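Monalysin (Pseudomonas entomophila, PDB 4MKO) forms beta-barrel pores in host cell membranes as a cytolytic and hemolytic toxin that damages the Drosophila intestine and contributes to lethality. Local coordinates at residues A[93-98]-A[160-165]. Sequence-based numbering, arbitrary orientation.
Sequences AKYSVG and NAFAYS
Tyr95 and Phe162, from two separate parts of the chain, meet with their rings at nearly a right angle, the planes inclined by 84°. Phe162 arrives with the far end of its ring: CZ lies 3.6 Å from Tyr95 CE1, and CE1 of Phe162 is 3.7 Å from Tyr95 CD1. Relative to the Phe162 ring, Tyr95 CE1 lies at the edge, near its plane; relative to the Tyr95 ring, the approach is oblique, with the ring centroids 5.5 Å apart. The phenylalanine gets there by turning its CG away from its own carbonyl carbon (chi1 -55°), which brings the end of the ring up to Tyr95 although its CB does not point at segment 93-98. The tyrosine hydroxyl continues past the contact to a hydrogen bond with the hydroxyl of Tyr178, whose ring in turn stacks on Phe162, so one residue of strand 173-191 touches both partners. Monalysin has an aerolysin-like fold, and here strand 95-96, which lies in the region assigned to pore formation and pairs antiparallel with strand 29-43, meets the loop that runs from strand 136-151 to strand 165-170. Phe87 adds an edge-to-face neighbour to Tyr95, while Val91 and Leu176 pack on Phe162. Two alanines extend the apolar contact along the backbone: the methyl of Ala93 points at the loop and touches that of Ala161, CB to CB 3.8 Å, and the CA atoms of the pair are 4.8 Å apart. No hydrogen bond crosses between 93-98 and 160-165 themselves. Polar links to the loop come from the neighbouring Asn92, whose backbone bonds to that of Ala161 and whose side-chain ND2 donates to Asn160 O.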
ATOM      1  N   ALA A  93      -5.744  16.581  -5.052  1.00 20.09           N
ATOM      2  CA  ALA A  93      -7.079  16.640  -5.640  1.00 19.30           C
ATOM      3  C   ALA A  93      -8.089  15.830  -4.845  1.00 22.23           C
ATOM      4  O   ALA A  93      -7.703  14.971  -4.041  1.00 21.92           O
ATOM      5  CB  ALA A  93      -7.027  16.122  -7.071  1.00 19.97           C
ATOM      6  N   LYS A  94      -9.391  16.068  -5.104  1.00 17.09           N
ATOM      7  CA  LYS A  94     -10.471  15.286  -4.507  1.00 16.73           C
ATOM      8  C   LYS A  94     -10.250  13.845  -5.027  1.00 18.29           C
ATOM      9  O   LYS A  94      -9.945  13.654  -6.205  1.00 16.39           O
ATOM     10  CB  LYS A  94     -11.837  15.851  -4.951  1.00 19.71           C
ATOM     11  CG  LYS A  94     -13.036  15.268  -4.227  1.00 40.11           C
ATOM     12  CD  LYS A  94     -14.320  15.945  -4.695  1.00 50.73           C
ATOM     13  CE  LYS A  94     -15.560  15.178  -4.306  1.00 60.13           C
ATOM     14  NZ  LYS A  94     -16.794  15.824  -4.830  1.00 69.34           N
ATOM     15  N   TYR A  95     -10.299  12.851  -4.126  1.00 13.84           N
ATOM     16  CA  TYR A  95     -10.005  11.466  -4.493  1.00 13.20           C
ATOM     17  C   TYR A  95     -10.889  10.502  -3.715  1.00 16.76           C
ATOM     18  O   TYR A  95     -10.969  10.605  -2.487  1.00 17.16           O
ATOM     19  CB  TYR A  95      -8.521  11.146  -4.173  1.00 12.85           C
ATOM     20  CG  TYR A  95      -8.056   9.781  -4.647  1.00 12.63           C
ATOM     21  CD1 TYR A  95      -7.625   9.583  -5.957  1.00 13.36           C
ATOM     22  CD2 TYR A  95      -8.013   8.692  -3.773  1.00 12.40           C
ATOM     23  CE1 TYR A  95      -7.203   8.327  -6.400  1.00 13.03           C
ATOM     24  CE2 TYR A  95      -7.594   7.433  -4.206  1.00 12.23           C
ATOM     25  CZ  TYR A  95      -7.197   7.251  -5.522  1.00 15.14           C
ATOM     26  OH  TYR A  95      -6.784   6.001  -5.948  1.00 10.58           O
ATOM     27  N   SER A  96     -11.510   9.548  -4.427  1.00 13.15           N
ATOM     28  CA  SER A  96     -12.340   8.514  -3.799  0.76 12.61           C
ATOM     29  C   SER A  96     -12.516   7.313  -4.697  1.00 16.25           C
ATOM     30  O   SER A  96     -12.461   7.431  -5.925  1.00 17.28           O
ATOM     31  CB  SER A  96     -13.698   9.073  -3.363  0.76 14.27           C
ATOM     32  OG  SER A  96     -14.476   9.440  -4.486  0.76 14.47           O
ATOM     33  N   VAL A  97     -12.723   6.143  -4.078  1.00 11.85           N
ATOM     34  CA  VAL A  97     -12.960   4.902  -4.802  1.00 12.02           C
ATOM     35  C   VAL A  97     -14.073   4.124  -4.105  1.00 14.84           C
ATOM     36  O   VAL A  97     -14.127   4.098  -2.869  1.00 14.05           O
ATOM     37  CB  VAL A  97     -11.686   4.044  -5.074  1.00 17.36           C
ATOM     38  CG1 VAL A  97     -11.060   3.525  -3.790  1.00 16.25           C
ATOM     39  CG2 VAL A  97     -11.976   2.903  -6.047  1.00 17.70           C
ATOM     40  N   GLY A  98     -14.926   3.499  -4.916  1.00 12.55           N
ATOM     41  CA  GLY A  98     -16.021   2.666  -4.440  1.00 11.96           C
ATOM     42  C   GLY A  98     -15.493   1.395  -3.811  1.00 14.87           C
ATOM     43  O   GLY A  98     -14.426   0.902  -4.191  1.00 11.45           O
ATOM     44  N   ASN A 160      -1.194  17.162 -11.671  1.00 14.33           N
ATOM     45  CA  ASN A 160      -0.724  17.615 -10.351  1.00 14.37           C
ATOM     46  C   ASN A 160      -1.564  17.087  -9.174  1.00 16.77           C
ATOM     47  O   ASN A 160      -1.404  17.560  -8.041  1.00 16.60           O
ATOM     48  CB  ASN A 160      -0.639  19.141 -10.315  1.00 16.99           C
ATOM     49  CG  ASN A 160       0.444  19.665 -11.217  1.00 36.68           C
ATOM     50  OD1 ASN A 160       1.634  19.418 -11.003  1.00 31.10           O
ATOM     51  ND2 ASN A 160       0.051  20.333 -12.286  1.00 31.04           N
ATOM     52  N   ALA A 161      -2.438  16.105  -9.440  1.00 12.74           N
ATOM     53  CA  ALA A 161      -3.304  15.505  -8.422  1.00 11.68           C
ATOM     54  C   ALA A 161      -2.504  14.793  -7.317  1.00 14.56           C
ATOM     55  O   ALA A 161      -2.911  14.841  -6.158  1.00 13.36           O
ATOM     56  CB  ALA A 161      -4.269  14.526  -9.078  1.00 12.59           C
ATOM     57  N   PHE A 162      -1.365  14.142  -7.673  1.00 10.22           N
ATOM     58  CA  PHE A 162      -0.589  13.345  -6.724  1.00  9.59           C
ATOM     59  C   PHE A 162       0.832  13.872  -6.467  1.00 14.17           C
ATOM     60  O   PHE A 162       1.398  14.578  -7.305  1.00 12.70           O
ATOM     61  CB  PHE A 162      -0.573  11.866  -7.180  1.00  9.88           C
ATOM     62  CG  PHE A 162      -1.961  11.286  -7.382  1.00  9.87           C
ATOM     63  CD1 PHE A 162      -2.702  10.813  -6.296  1.00 11.76           C
ATOM     64  CD2 PHE A 162      -2.554  11.283  -8.640  1.00 10.39           C
ATOM     65  CE1 PHE A 162      -3.995  10.306  -6.480  1.00 12.48           C
ATOM     66  CE2 PHE A 162      -3.845  10.773  -8.823  1.00 13.06           C
ATOM     67  CZ  PHE A 162      -4.562  10.301  -7.741  1.00 11.42           C
ATOM     68  N   ALA A 163       1.409  13.507  -5.301  1.00 12.89           N
ATOM     69  CA  ALA A 163       2.768  13.889  -4.907  1.00 13.19           C
ATOM     70  C   ALA A 163       3.796  13.352  -5.939  1.00 14.71           C
ATOM     71  O   ALA A 163       4.764  14.040  -6.264  1.00 13.57           O
ATOM     72  CB  ALA A 163       3.081  13.339  -3.516  1.00 14.38           C
ATOM     73  N   TYR A 164       3.539  12.141  -6.466  1.00  9.79           N
ATOM     74  CA  TYR A 164       4.369  11.456  -7.461  1.00  8.80           C
ATOM     75  C   TYR A 164       3.452  10.832  -8.490  1.00 10.49           C
ATOM     76  O   TYR A 164       2.515  10.108  -8.140  1.00  9.73           O
ATOM     77  CB  TYR A 164       5.223  10.353  -6.795  1.00  9.53           C
ATOM     78  CG  TYR A 164       6.285  10.888  -5.859  1.00 12.10           C
ATOM     79  CD1 TYR A 164       7.540  11.253  -6.336  1.00 15.20           C
ATOM     80  CD2 TYR A 164       6.037  11.029  -4.495  1.00 13.03           C
ATOM     81  CE1 TYR A 164       8.522  11.746  -5.480  1.00 17.69           C
ATOM     82  CE2 TYR A 164       7.011  11.533  -3.631  1.00 14.10           C
ATOM     83  CZ  TYR A 164       8.251  11.893  -4.130  1.00 21.83           C
ATOM     84  OH  TYR A 164       9.214  12.422  -3.295  1.00 21.16           O
ATOM     85  N   SER A 165       3.719  11.105  -9.766  1.00  7.08           N
ATOM     86  CA  SER A 165       2.919  10.534 -10.834  1.00  6.58           C
ATOM     87  C   SER A 165       3.680  10.599 -12.150  1.00  7.92           C
ATOM     88  O   SER A 165       4.719  11.268 -12.250  1.00  7.80           O
ATOM     89  CB  SER A 165       1.583  11.276 -10.969  1.00  9.37           C
ATOM     90  OG  SER A 165       1.771  12.626 -11.368  1.00 12.44           O
TER